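Cytosine-specific methyltransferase (Escherichia coli O157:H7 EDL933, PDB 3G7U) probably transfers a methyl group from S-adenosyl-L-methionine to the C5 carbon of cytosine in DNA, as other C5-methyltransferases do. Local coordinates at residues H40-L48 / P235-S243. Sequence-based numbering, arbitrary orientation. Where two conformers were deposited one is given.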
# COMPACT_ATOMS: atom_id res chain seq x y z
N HIS A 40 -1.34 6.04 -9.76
CA HIS A 40 -0.02 6.28 -9.22
C HIS A 40 0.44 7.65 -9.75
O HIS A 40 0.93 8.49 -8.95
CB HIS A 40 0.94 5.16 -9.63
CG HIS A 40 2.20 5.16 -8.83
ND1 HIS A 40 3.21 6.09 -9.04
CD2 HIS A 40 2.66 4.32 -7.87
CE1 HIS A 40 4.20 5.86 -8.20
NE2 HIS A 40 3.90 4.77 -7.50
N ALA A 41 0.25 7.91 -11.05
CA ALA A 41 0.71 9.20 -11.62
C ALA A 41 -0.01 10.40 -11.06
O ALA A 41 0.56 11.48 -10.97
CB ALA A 41 0.61 9.21 -13.14
N ILE A 42 -1.27 10.23 -10.70
CA ILE A 42 -2.03 11.34 -10.08
C ILE A 42 -1.42 11.73 -8.73
O ILE A 42 -1.32 12.92 -8.39
CB ILE A 42 -3.53 10.96 -9.86
CG1 ILE A 42 -4.30 10.92 -11.19
CG2 ILE A 42 -4.23 11.99 -8.96
CD1 ILE A 42 -4.23 12.22 -12.01
N ASN A 43 -0.99 10.74 -7.97
CA ASN A 43 -0.49 10.98 -6.63
C ASN A 43 1.01 11.21 -6.62
O ASN A 43 1.54 11.79 -5.70
CB ASN A 43 -0.86 9.83 -5.73
CG ASN A 43 -2.34 9.80 -5.45
OD1 ASN A 43 -2.88 10.63 -4.65
ND2 ASN A 43 -3.04 8.91 -6.14
N PHE A 44 1.70 10.74 -7.66
CA PHE A 44 3.17 10.92 -7.76
C PHE A 44 3.52 11.56 -9.11
O PHE A 44 4.15 10.92 -9.96
CB PHE A 44 3.90 9.57 -7.62
CG PHE A 44 3.71 8.91 -6.29
CD1 PHE A 44 4.59 9.16 -5.22
CD2 PHE A 44 2.59 8.10 -6.07
CE1 PHE A 44 4.37 8.56 -3.95
CE2 PHE A 44 2.35 7.49 -4.82
CZ PHE A 44 3.26 7.73 -3.75
N PRO A 45 3.10 12.81 -9.33
CA PRO A 45 3.24 13.39 -10.67
C PRO A 45 4.66 13.60 -11.14
O PRO A 45 4.85 13.79 -12.34
CB PRO A 45 2.51 14.74 -10.57
CG PRO A 45 2.47 15.04 -9.15
CD PRO A 45 2.50 13.76 -8.38
N ARG A 46 5.65 13.52 -10.26
CA ARG A 46 7.05 13.71 -10.66
C ARG A 46 7.83 12.41 -10.83
O ARG A 46 8.98 12.43 -11.25
CB ARG A 46 7.79 14.64 -9.70
CG ARG A 46 6.93 15.75 -9.10
CD ARG A 46 6.74 16.99 -9.97
NE ARG A 46 6.81 18.21 -9.16
CZ ARG A 46 5.85 18.69 -8.36
NH1 ARG A 46 4.68 18.06 -8.21
NH2 ARG A 46 6.07 19.81 -7.69
N SER A 47 7.21 11.26 -10.52
CA SER A 47 7.85 9.99 -10.80
C SER A 47 7.65 9.66 -12.26
O SER A 47 6.66 10.08 -12.83
CB SER A 47 7.19 8.88 -9.96
OG SER A 47 7.36 9.21 -8.59
N LEU A 48 8.56 8.91 -12.86
CA LEU A 48 8.35 8.41 -14.20
C LEU A 48 7.39 7.23 -14.11
O LEU A 48 7.42 6.52 -13.13
CB LEU A 48 9.65 7.89 -14.81
CG LEU A 48 10.70 8.98 -15.02
CD1 LEU A 48 11.88 8.31 -15.72
CD2 LEU A 48 10.10 10.04 -15.89
N PRO A 235 5.21 14.12 1.33
CA PRO A 235 6.61 14.24 0.88
C PRO A 235 6.78 15.25 -0.23
O PRO A 235 5.81 15.59 -0.94
CB PRO A 235 6.95 12.82 0.40
CG PRO A 235 5.94 11.95 1.11
CD PRO A 235 4.70 12.76 1.09
N ARG A 236 8.00 15.78 -0.36
CA ARG A 236 8.30 16.78 -1.37
C ARG A 236 7.95 16.21 -2.74
O ARG A 236 8.24 15.03 -3.01
CB ARG A 236 9.78 17.19 -1.30
CG ARG A 236 10.24 18.29 -2.27
CD ARG A 236 11.72 18.66 -2.03
NE ARG A 236 12.51 17.46 -1.74
CZ ARG A 236 13.19 16.75 -2.64
NH1 ARG A 236 13.85 15.66 -2.25
NH2 ARG A 236 13.22 17.11 -3.93
N ASN A 237 7.26 17.01 -3.54
CA ASN A 237 6.89 16.69 -4.93
C ASN A 237 5.79 15.62 -5.10
O ASN A 237 5.45 15.23 -6.21
CB ASN A 237 8.12 16.30 -5.75
CG ASN A 237 9.08 17.46 -5.92
OD1 ASN A 237 8.68 18.57 -6.26
ND2 ASN A 237 10.36 17.20 -5.67
N VAL A 238 5.20 15.20 -3.98
CA VAL A 238 4.18 14.15 -4.00
C VAL A 238 2.82 14.80 -3.81
O VAL A 238 2.72 15.81 -3.12
CB VAL A 238 4.51 13.11 -2.89
CG1 VAL A 238 3.34 12.17 -2.59
CG2 VAL A 238 5.82 12.35 -3.29
N GLY A 239 1.77 14.25 -4.42
CA GLY A 239 0.41 14.72 -4.09
C GLY A 239 -0.32 15.37 -5.25
O GLY A 239 0.25 16.14 -6.02
N ASP A 240 -1.61 15.07 -5.38
CA ASP A 240 -2.47 15.72 -6.34
C ASP A 240 -2.79 17.13 -5.83
O ASP A 240 -3.26 17.31 -4.71
CB ASP A 240 -3.75 14.88 -6.52
CG ASP A 240 -4.78 15.55 -7.42
OD1 ASP A 240 -4.50 15.74 -8.62
OD2 ASP A 240 -5.89 15.82 -6.92
N THR A 241 -2.50 18.13 -6.65
CA THR A 241 -2.69 19.55 -6.30
C THR A 241 -4.11 19.89 -5.84
O THR A 241 -4.29 20.54 -4.79
CB THR A 241 -2.26 20.45 -7.50
OG1 THR A 241 -0.87 20.25 -7.70
CG2 THR A 241 -2.49 21.91 -7.21
N GLU A 242 -5.11 19.43 -6.57
CA GLU A 242 -6.51 19.67 -6.18
C GLU A 242 -6.88 18.99 -4.85
O GLU A 242 -7.56 19.62 -4.01
CB GLU A 242 -7.48 19.25 -7.30
CG GLU A 242 -8.94 19.42 -6.93
CD GLU A 242 -9.93 18.89 -7.97
OE1 GLU A 242 -9.49 18.26 -8.96
OE2 GLU A 242 -11.15 19.12 -7.81
N SER A 243 -6.44 17.74 -4.65
CA SER A 243 -6.69 17.09 -3.36
C SER A 243 -6.09 17.83 -2.17
O SER A 243 -6.73 17.95 -1.12
CB SER A 243 -6.20 15.64 -3.37
OG SER A 243 -6.84 15.00 -4.45
O HOH W 1 -2.03 15.11 -9.78
O HOH W 2 -2.67 13.05 -3.75
O HOH W 3 5.76 12.99 -7.47
O HOH W 4 2.74 17.54 -6.48
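N43, the last residue of helix 34-43, and G239 approach most closely here: G239 N donates to N43 O at 2.8 Å, the one direct hydrogen bond between 40-48 and 235-243. This bond ties the C-terminal end of the helix to the loop that leads into helix 241-248; it is somewhat bent (150° at the hydrogen), with the donor tilted out of the carbonyl plane. N43, F44 and G239 form the buried part of the contact. V238 sets CG1 anti to its backbone N (chi1 166°), which lays that methyl against N43 O, while V238 CG2 meets the ring of F44 obliquely, 3.9 Å from CD1. D240 is the N-cap of helix 241-248; its OD2 accepts from both S243 N and S243 OG and forms a salt bridge with R335, whose backbone O accepts from N43 ND2.

The margins are more exposed. At one, I42 and D240 run side by side, the I42 CG2 methyl 3.8 Å from D240 OD1. At the other lie P45, R46 and N237. The R46 side chain has two conformers, so its details are tentative; in the one described it crosses N237 at about a right angle. N237 OD1, 3.2 Å from R46 NH2, sits over a guanidinium face, away from the N-H directions, the planes 57° apart, and no hydrogen bond forms. Waters bridge both ends: one links R46 N to N237 O, and two further waters join, one I42 O to D240 OD1, the other N43 OD1 to D240 N.

Within the fold, the F44 side chain reaches S16 and L17 of helix 14-22, and P235 touches A20 and R21 of the same helix. Beyond the F44-S47 type I turn, the chain enters strand 48-50, which pairs with strand 25-30 at one edge of the seven-stranded sheet.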